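Side-chain contacts in separin (PDB 5U1T), which is a caspase-like cysteine protease that cleaves the cohesin subunit MCD1/SCC1 at the onset of anaphase and is held inactive by securin for most of the cell cycle: residues K1257-D1260 with K1261-I1265; V1285-W1288 with V1289-L1292; E1341-K1344 with K1345-T1349. All blocks are in the same frame, centred on the assembly; numbering follows the deposited sequence.

Contact 1 (K1257-D1260 with K1261-I1265)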
loop_
_atom_site.group_PDB
_atom_site.type_symbol
_atom_site.label_atom_id
_atom_site.label_comp_id
_atom_site.label_asym_id
_atom_site.label_seq_id
_atom_site.Cartn_x
_atom_site.Cartn_y
_atom_site.Cartn_z
ATOM N N LYS A 1257 -24.395 48.964 -53.809
ATOM C CA LYS A 1257 -24.849 50.343 -53.879
ATOM C C LYS A 1257 -25.028 50.861 -52.452
ATOM O O LYS A 1257 -24.717 52.020 -52.159
ATOM C CB LYS A 1257 -26.141 50.485 -54.706
ATOM C CG LYS A 1257 -26.350 51.927 -55.286
ATOM C CD LYS A 1257 -27.389 51.982 -56.439
ATOM C CE LYS A 1257 -27.729 53.427 -56.911
ATOM N NZ LYS A 1257 -26.619 54.125 -57.635
ATOM N N PHE A 1258 -25.487 50.004 -51.547
ATOM C CA PHE A 1258 -25.590 50.421 -50.151
ATOM C C PHE A 1258 -24.221 50.752 -49.547
ATOM O O PHE A 1258 -24.106 51.629 -48.678
ATOM C CB PHE A 1258 -26.262 49.363 -49.277
ATOM C CG PHE A 1258 -26.328 49.761 -47.833
ATOM C CD1 PHE A 1258 -27.196 50.761 -47.420
ATOM C CD2 PHE A 1258 -25.493 49.174 -46.897
ATOM C CE1 PHE A 1258 -27.256 51.148 -46.110
ATOM C CE2 PHE A 1258 -25.541 49.559 -45.565
ATOM C CZ PHE A 1258 -26.423 50.543 -45.169
ATOM N N LYS A 1259 -23.194 50.042 -50.005
ATOM C CA LYS A 1259 -21.867 50.210 -49.441
ATOM C C LYS A 1259 -21.291 51.578 -49.841
ATOM O O LYS A 1259 -20.701 52.277 -49.003
ATOM C CB LYS A 1259 -20.946 49.061 -49.875
ATOM C CG LYS A 1259 -19.650 49.004 -49.095
ATOM C CD LYS A 1259 -19.046 47.632 -49.177
ATOM C CE LYS A 1259 -18.055 47.527 -50.296
ATOM N NZ LYS A 1259 -16.947 46.620 -49.883
ATOM N N ASP A 1260 -21.483 51.958 -51.105
ATOM C CA ASP A 1260 -21.090 53.278 -51.588
ATOM C C ASP A 1260 -21.723 54.374 -50.741
ATOM O O ASP A 1260 -21.052 55.317 -50.312
ATOM C CB ASP A 1260 -21.494 53.466 -53.050
ATOM C CG ASP A 1260 -20.543 52.788 -54.019
ATOM O OD1 ASP A 1260 -19.435 52.396 -53.617
ATOM O OD2 ASP A 1260 -20.902 52.659 -55.210
ATOM N N LYS A 1261 -23.022 54.234 -50.495
ATOM C CA LYS A 1261 -23.780 55.228 -49.736
ATOM C C LYS A 1261 -23.344 55.295 -48.272
ATOM O O LYS A 1261 -23.034 56.377 -47.744
ATOM C CB LYS A 1261 -25.277 54.922 -49.830
ATOM C CG LYS A 1261 -25.856 55.167 -51.217
ATOM C CD LYS A 1261 -25.903 56.642 -51.536
ATOM C CE LYS A 1261 -26.750 56.873 -52.774
ATOM N NZ LYS A 1261 -27.284 58.283 -52.895
ATOM N N PHE A 1262 -23.350 54.122 -47.642
ATOM C CA PHE A 1262 -22.832 53.900 -46.308
ATOM C C PHE A 1262 -21.526 54.653 -46.103
ATOM O O PHE A 1262 -21.419 55.470 -45.195
ATOM C CB PHE A 1262 -22.641 52.392 -46.069
ATOM C CG PHE A 1262 -21.938 52.060 -44.786
ATOM C CD1 PHE A 1262 -22.625 52.067 -43.583
ATOM C CD2 PHE A 1262 -20.580 51.728 -44.785
ATOM C CE1 PHE A 1262 -21.973 51.765 -42.399
ATOM C CE2 PHE A 1262 -19.917 51.432 -43.609
ATOM C CZ PHE A 1262 -20.614 51.452 -42.411
ATOM N N TYR A 1263 -20.538 54.405 -46.955
ATOM C CA TYR A 1263 -19.264 55.104 -46.808
ATOM C C TYR A 1263 -19.389 56.602 -47.046
ATOM O O TYR A 1263 -18.777 57.380 -46.327
ATOM C CB TYR A 1263 -18.199 54.510 -47.728
ATOM C CG TYR A 1263 -17.554 53.291 -47.118
ATOM C CD1 TYR A 1263 -16.728 53.397 -45.999
ATOM C CD2 TYR A 1263 -17.791 52.029 -47.640
ATOM C CE1 TYR A 1263 -16.145 52.275 -45.434
ATOM C CE2 TYR A 1263 -17.218 50.905 -47.080
ATOM C CZ TYR A 1263 -16.398 51.031 -45.980
ATOM O OH TYR A 1263 -15.843 49.893 -45.451
ATOM N N GLU A 1264 -20.183 57.019 -48.029
ATOM C CA GLU A 1264 -20.371 58.445 -48.237
ATOM C C GLU A 1264 -20.937 59.038 -46.955
ATOM O O GLU A 1264 -20.434 60.048 -46.453
ATOM C CB GLU A 1264 -21.279 58.717 -49.425
ATOM C CG GLU A 1264 -22.002 60.081 -49.413
ATOM C CD GLU A 1264 -23.305 60.041 -50.251
ATOM O OE1 GLU A 1264 -23.662 58.941 -50.749
ATOM O OE2 GLU A 1264 -23.969 61.097 -50.433
ATOM N N ILE A 1265 -21.949 58.384 -46.403
ATOM C CA ILE A 1265 -22.532 58.853 -45.155
ATOM C C ILE A 1265 -21.496 58.982 -44.015
ATOM O O ILE A 1265 -21.486 59.988 -43.300
ATOM C CB ILE A 1265 -23.691 57.948 -44.727
ATOM C CG1 ILE A 1265 -24.852 58.135 -45.704
ATOM C CG2 ILE A 1265 -24.123 58.266 -43.299
ATOM C CD1 ILE A 1265 -25.807 57.009 -45.745
#

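Contact 2 (V1285-W1288 with V1289-L1292)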
loop_
_atom_site.group_PDB
_atom_site.type_symbol
_atom_site.label_atom_id
_atom_site.label_comp_id
_atom_site.label_asym_id
_atom_site.label_seq_id
_atom_site.Cartn_x
_atom_site.Cartn_y
_atom_site.Cartn_z
ATOM N N VAL A 1285 -14.280 49.026 -43.148
ATOM C CA VAL A 1285 -14.940 48.024 -42.316
ATOM C C VAL A 1285 -15.311 46.806 -43.148
ATOM O O VAL A 1285 -15.636 46.943 -44.308
ATOM C CB VAL A 1285 -16.208 48.619 -41.662
ATOM C CG1 VAL A 1285 -17.050 47.560 -41.075
ATOM C CG2 VAL A 1285 -15.837 49.617 -40.595
ATOM N N GLU A 1286 -15.240 45.616 -42.573
ATOM C CA GLU A 1286 -15.627 44.387 -43.276
ATOM C C GLU A 1286 -17.090 44.375 -43.743
ATOM O O GLU A 1286 -17.953 45.001 -43.129
ATOM C CB GLU A 1286 -15.362 43.184 -42.373
ATOM C CG GLU A 1286 -13.956 42.649 -42.466
ATOM C CD GLU A 1286 -13.865 41.450 -43.395
ATOM O OE1 GLU A 1286 -14.750 40.556 -43.317
ATOM O OE2 GLU A 1286 -12.909 41.399 -44.202
ATOM N N ASP A 1287 -17.368 43.650 -44.820
ATOM C CA ASP A 1287 -18.707 43.655 -45.402
ATOM C C ASP A 1287 -19.779 43.169 -44.441
ATOM O O ASP A 1287 -20.888 43.717 -44.430
ATOM C CB ASP A 1287 -18.769 42.790 -46.659
ATOM C CG ASP A 1287 -18.198 43.475 -47.869
ATOM O OD1 ASP A 1287 -17.844 44.664 -47.769
ATOM O OD2 ASP A 1287 -18.100 42.824 -48.923
ATOM N N TRP A 1288 -19.465 42.150 -43.642
ATOM C CA TRP A 1288 -20.499 41.523 -42.833
ATOM C C TRP A 1288 -20.967 42.482 -41.761
ATOM O O TRP A 1288 -22.067 42.335 -41.244
ATOM C CB TRP A 1288 -20.014 40.215 -42.206
ATOM C CG TRP A 1288 -18.946 40.375 -41.169
ATOM C CD1 TRP A 1288 -17.608 40.327 -41.384
ATOM C CD2 TRP A 1288 -19.121 40.611 -39.758
ATOM N NE1 TRP A 1288 -16.932 40.513 -40.203
ATOM C CE2 TRP A 1288 -17.833 40.692 -39.188
ATOM C CE3 TRP A 1288 -20.236 40.755 -38.922
ATOM C CZ2 TRP A 1288 -17.621 40.905 -37.818
ATOM C CZ3 TRP A 1288 -20.024 40.977 -37.552
ATOM C CH2 TRP A 1288 -18.725 41.052 -37.022
ATOM N N VAL A 1289 -20.137 43.467 -41.430
ATOM C CA VAL A 1289 -20.520 44.497 -40.464
ATOM C C VAL A 1289 -21.504 45.477 -41.101
ATOM O O VAL A 1289 -22.509 45.859 -40.493
ATOM C CB VAL A 1289 -19.297 45.269 -39.942
ATOM C CG1 VAL A 1289 -19.717 46.423 -39.030
ATOM C CG2 VAL A 1289 -18.326 44.318 -39.226
ATOM N N ILE A 1290 -21.188 45.867 -42.335
ATOM C CA ILE A 1290 -22.059 46.697 -43.142
ATOM C C ILE A 1290 -23.386 45.986 -43.352
ATOM O O ILE A 1290 -24.433 46.606 -43.221
ATOM C CB ILE A 1290 -21.404 47.045 -44.500
ATOM C CG1 ILE A 1290 -20.021 47.662 -44.265
ATOM C CG2 ILE A 1290 -22.270 48.001 -45.314
ATOM C CD1 ILE A 1290 -19.237 47.921 -45.545
ATOM N N GLU A 1291 -23.340 44.681 -43.634
ATOM C CA GLU A 1291 -24.553 43.893 -43.890
ATOM C C GLU A 1291 -25.518 43.918 -42.721
ATOM O O GLU A 1291 -26.717 43.750 -42.892
ATOM C CB GLU A 1291 -24.214 42.440 -44.221
ATOM C CG GLU A 1291 -23.634 42.243 -45.600
ATOM C CD GLU A 1291 -23.078 40.847 -45.805
ATOM O OE1 GLU A 1291 -22.378 40.607 -46.829
ATOM O OE2 GLU A 1291 -23.344 39.990 -44.935
ATOM N N LEU A 1292 -24.992 44.118 -41.522
ATOM C CA LEU A 1292 -25.834 44.128 -40.335
ATOM C C LEU A 1292 -26.858 45.253 -40.416
ATOM O O LEU A 1292 -27.954 45.123 -39.895
ATOM C CB LEU A 1292 -24.990 44.270 -39.071
ATOM C CG LEU A 1292 -24.219 43.034 -38.610
ATOM C CD1 LEU A 1292 -23.445 43.356 -37.346
ATOM C CD2 LEU A 1292 -25.178 41.882 -38.395
#

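Contact 3 (E1341-K1344 with K1345-T1349)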
loop_
_atom_site.group_PDB
_atom_site.type_symbol
_atom_site.label_atom_id
_atom_site.label_comp_id
_atom_site.label_asym_id
_atom_site.label_seq_id
_atom_site.Cartn_x
_atom_site.Cartn_y
_atom_site.Cartn_z
ATOM N N GLU A 1341 -32.822 56.047 -44.246
ATOM C CA GLU A 1341 -33.257 56.256 -45.613
ATOM C C GLU A 1341 -32.736 55.128 -46.493
ATOM O O GLU A 1341 -33.515 54.418 -47.128
ATOM C CB GLU A 1341 -32.777 57.623 -46.110
ATOM C CG GLU A 1341 -33.257 58.054 -47.478
ATOM C CD GLU A 1341 -32.586 59.359 -47.941
ATOM O OE1 GLU A 1341 -32.056 60.135 -47.081
ATOM O OE2 GLU A 1341 -32.589 59.615 -49.179
ATOM N N GLN A 1342 -31.423 54.940 -46.513
ATOM C CA GLN A 1342 -30.843 53.897 -47.350
ATOM C C GLN A 1342 -31.331 52.484 -46.950
ATOM O O GLN A 1342 -31.470 51.615 -47.808
ATOM C CB GLN A 1342 -29.314 53.959 -47.311
ATOM C CG GLN A 1342 -28.689 55.203 -47.918
ATOM C CD GLN A 1342 -29.339 55.634 -49.234
ATOM O OE1 GLN A 1342 -29.294 54.919 -50.242
ATOM N NE2 GLN A 1342 -29.944 56.823 -49.226
ATOM N N ILE A 1343 -31.593 52.258 -45.661
ATOM C CA ILE A 1343 -32.054 50.948 -45.214
ATOM C C ILE A 1343 -33.503 50.737 -45.692
ATOM O O ILE A 1343 -33.820 49.691 -46.259
ATOM C CB ILE A 1343 -31.920 50.777 -43.657
ATOM C CG1 ILE A 1343 -30.444 50.748 -43.231
ATOM C CG2 ILE A 1343 -32.590 49.493 -43.173
ATOM C CD1 ILE A 1343 -30.228 50.826 -41.729
ATOM N N LYS A 1344 -34.369 51.734 -45.502
ATOM C CA LYS A 1344 -35.740 51.670 -46.034
ATOM C C LYS A 1344 -35.750 51.371 -47.531
ATOM O O LYS A 1344 -36.503 50.514 -47.995
ATOM C CB LYS A 1344 -36.499 52.964 -45.751
ATOM C CG LYS A 1344 -37.195 52.960 -44.406
ATOM C CD LYS A 1344 -37.764 54.329 -44.070
ATOM C CE LYS A 1344 -38.389 54.324 -42.685
ATOM N NZ LYS A 1344 -38.888 55.663 -42.295
ATOM N N LYS A 1345 -34.879 52.040 -48.274
ATOM C CA LYS A 1345 -34.794 51.837 -49.718
ATOM C C LYS A 1345 -34.396 50.411 -50.060
ATOM O O LYS A 1345 -34.846 49.850 -51.051
ATOM C CB LYS A 1345 -33.799 52.821 -50.346
ATOM C CG LYS A 1345 -33.851 52.909 -51.876
ATOM C CD LYS A 1345 -32.744 53.814 -52.408
ATOM C CE LYS A 1345 -32.921 54.074 -53.903
ATOM N NZ LYS A 1345 -31.958 55.079 -54.464
ATOM N N TYR A 1346 -33.554 49.820 -49.227
ATOM C CA TYR A 1346 -33.037 48.488 -49.491
ATOM C C TYR A 1346 -34.099 47.433 -49.209
ATOM O O TYR A 1346 -34.353 46.545 -50.039
ATOM C CB TYR A 1346 -31.789 48.208 -48.659
ATOM C CG TYR A 1346 -31.385 46.762 -48.752
ATOM C CD1 TYR A 1346 -30.632 46.303 -49.825
ATOM C CD2 TYR A 1346 -31.793 45.842 -47.789
ATOM C CE1 TYR A 1346 -30.283 44.986 -49.920
ATOM C CE2 TYR A 1346 -31.458 44.542 -47.887
ATOM C CZ TYR A 1346 -30.699 44.111 -48.945
ATOM O OH TYR A 1346 -30.356 42.784 -49.028
ATOM N N ARG A 1347 -34.693 47.525 -48.019
ATOM C CA ARG A 1347 -35.773 46.636 -47.620
ATOM C C ARG A 1347 -36.932 46.670 -48.625
ATOM O O ARG A 1347 -37.509 45.637 -48.945
ATOM C CB ARG A 1347 -36.285 47.012 -46.227
ATOM C CG ARG A 1347 -35.206 47.127 -45.154
ATOM C CD ARG A 1347 -34.560 45.808 -44.858
ATOM N NE ARG A 1347 -35.437 44.952 -44.076
ATOM C CZ ARG A 1347 -35.088 43.749 -43.639
ATOM N NH1 ARG A 1347 -33.877 43.275 -43.903
ATOM N NH2 ARG A 1347 -35.936 43.021 -42.932
ATOM N N ALA A 1348 -37.262 47.859 -49.123
ATOM C CA ALA A 1348 -38.430 48.032 -49.975
ATOM C C ALA A 1348 -38.231 47.390 -51.345
ATOM O O ALA A 1348 -39.185 47.230 -52.102
ATOM C CB ALA A 1348 -38.760 49.526 -50.135
ATOM N N THR A 1349 -36.993 47.027 -51.661
ATOM C CA THR A 1349 -36.664 46.600 -53.011
ATOM C C THR A 1349 -35.916 45.292 -53.036
ATOM O O THR A 1349 -35.676 44.732 -54.105
ATOM C CB THR A 1349 -35.798 47.635 -53.723
ATOM O OG1 THR A 1349 -35.736 47.322 -55.119
ATOM C CG2 THR A 1349 -34.393 47.613 -53.152
#

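Contact 1 (K1257-D1260 with K1261-I1265)
Lys-1259 and Tyr-1263, one turn apart on helix 1252-1269, run alongside each other and point the same way. The lysine touches with its methylene chain: CG of Lys-1259 lies 3.7 Å from CE2 of Tyr-1263, on the CD2/CE2 side of the ring. With CG set opposite the backbone N (chi1 -168°) and two bends near its tip, the lysine runs on beside the ring to place NZ in a salt bridge with OD1 of Asp-1287. The tyrosine hydroxyl ends at N of Val-1285 in a probable hydrogen bond, Lys-1284 adds a cation-pi contact, and CD2 of Phe-1262 stands 4.0 Å above the centre of the Tyr-1263 ring. With an alanine in place of Tyr-1263, the methylenes of Lys-1259 would probably lose their flat neighbour and N of Val-1285 its hydroxyl partner.

The two phenylalanines meet differently. Phe-1258 and Phe-1262 are slanted against each other without ring stacking: CB of Phe-1262 lies over one face of the Phe-1258 ring, toward its rim and 4.1 Å from CE2 of Phe-1258. Backbone hydrogen bonds from i+4 to i fix this spacing, among them Phe-1262 N to Phe-1258 O at 2.8 Å and Tyr-1263 N to Lys-1259 O at 3.0 Å. On the outer side, NZ of Lys-1257 and NZ of Lys-1261 stay 6.3 Å apart. Buried aromatics against neighbouring helices, with Lys-1257, Asp-1260 and Glu-1264 outward, make these the i/i+4 pairs of an amphipathic alpha helix in a helical bundle.

Contact 2 (V1285-W1288 with V1289-L1292)
Glu-1286 and Val-1289 join across the N-terminal turn of helix 1287-1294, where the extended backbone of Val-1285 and Glu-1286 turns helical after the N-cap residue, Glu-1286. The carbonyl O of Glu-1286 accepts N-H of Val-1289 at 3.2 Å, with the donor well above the carbonyl plane, and receives a second, weak bond from N of Ile-1290. The next carbonyl makes a regular helical bond: N of Glu-1291 lies 2.8 Å from O of Asp-1287.

Among the side chains, the indole of Trp-1288 dominates. Its CG stands between the backbone N and the carbonyl carbon (chi1 67°), which swings the ring system over the residue that follows. CG2 of Val-1289 thereby meets the face of the six-membered ring squarely, in a CH-pi contact 3.6 Å from the centroid and 10° off the normal. The indole NE1 is held by O of Pro-963. On its other side Val-1289 meets Val-1285 at about a right angle, CG1 of Val-1285 lying 3.5 Å from CG1 of Val-1289. The buried carboxylate of Glu-1291 is shared by Arg-1155 and Arg-1157, which probably keep it ionised. Leu-1292 lies beside the indole and points the same way, its CD1 4.2 Å from CZ3 of Trp-1288.

Contact 3 (E1341-K1344 with K1345-T1349)
Ile-1343 and Arg-1347 lie side by side on the inward side of the amphipathic helix 1332-1347, near its C-terminal end, and form the close-packed part of this i/i+4 contact. CG2 of Ile-1343 rests 4.0 Å from CG of Arg-1347, branch against methylene, while the backbone below is joined by a nearly straight hydrogen bond from N of Arg-1347 to O of Ile-1343 (2.9 Å, 175°). The arginine starts out beside its own backbone N (chi1 -52°) and then bends at the next two torsions, which takes its guanidinium group away from the helix: NH1 makes a salt bridge with OE1 of Glu-1248 and a hydrogen bond with O of Leu-1294. Ile-1343 is covered by Leu-1296 and Pro-1298. The other buried residue, Tyr-1346, packs its side chain on Val-1250 and Leu-1254 and sends its hydroxyl to N of Asp-1251. Its backbone N is shared between O of Gln-1342, at 3.1 Å, and, more weakly, O of Ile-1343.

On the solvent side the ties are weak. Glu-1341, Lys-1344 and Lys-1345 are exposed, both lysine chains are extended, and NZ of Lys-1344 has a long, weak ion pair with Glu-1340. OE2 of Glu-1341 and NZ of Lys-1345 have opposite charges but stay 7.0 Å apart, too far for a salt bridge. Gln-1342 forms the border between the two sides: it curls so that OE1 comes 4.2 Å from CD of Lys-1345, a loose touch, while its CB packs on Phe-1258 and OE1 also touches Lys-1261 of helix 1252-1269. On the outer side the backbone still carries the order, with N of Ala-1348 bonded to O of Lys-1344 at 3.0 Å.

All three contacts are single turns of neighbouring helices within the peptidase family C50 region, away from the presumed active-site cysteine. Helix 1252-1269 links them: contact 1 touches both others, whereas contacts 2 and 3 do not meet, their nearest atoms being about 6 Å apart. Contact 2 is the buried one, and its chemistry is an indole under a valine methyl, with Asp-1287 and Glu-1291 paired to basic side chains that probably balance their charge. Contacts 1 and 3 are half surface; each turns a hydrophobic side inward and most of its lysines outward. A salt bridge, a hydroxyl bond and packing on Ile-1290 join contact 1 to contact 2; apolar and amide packing joins it to contact 3.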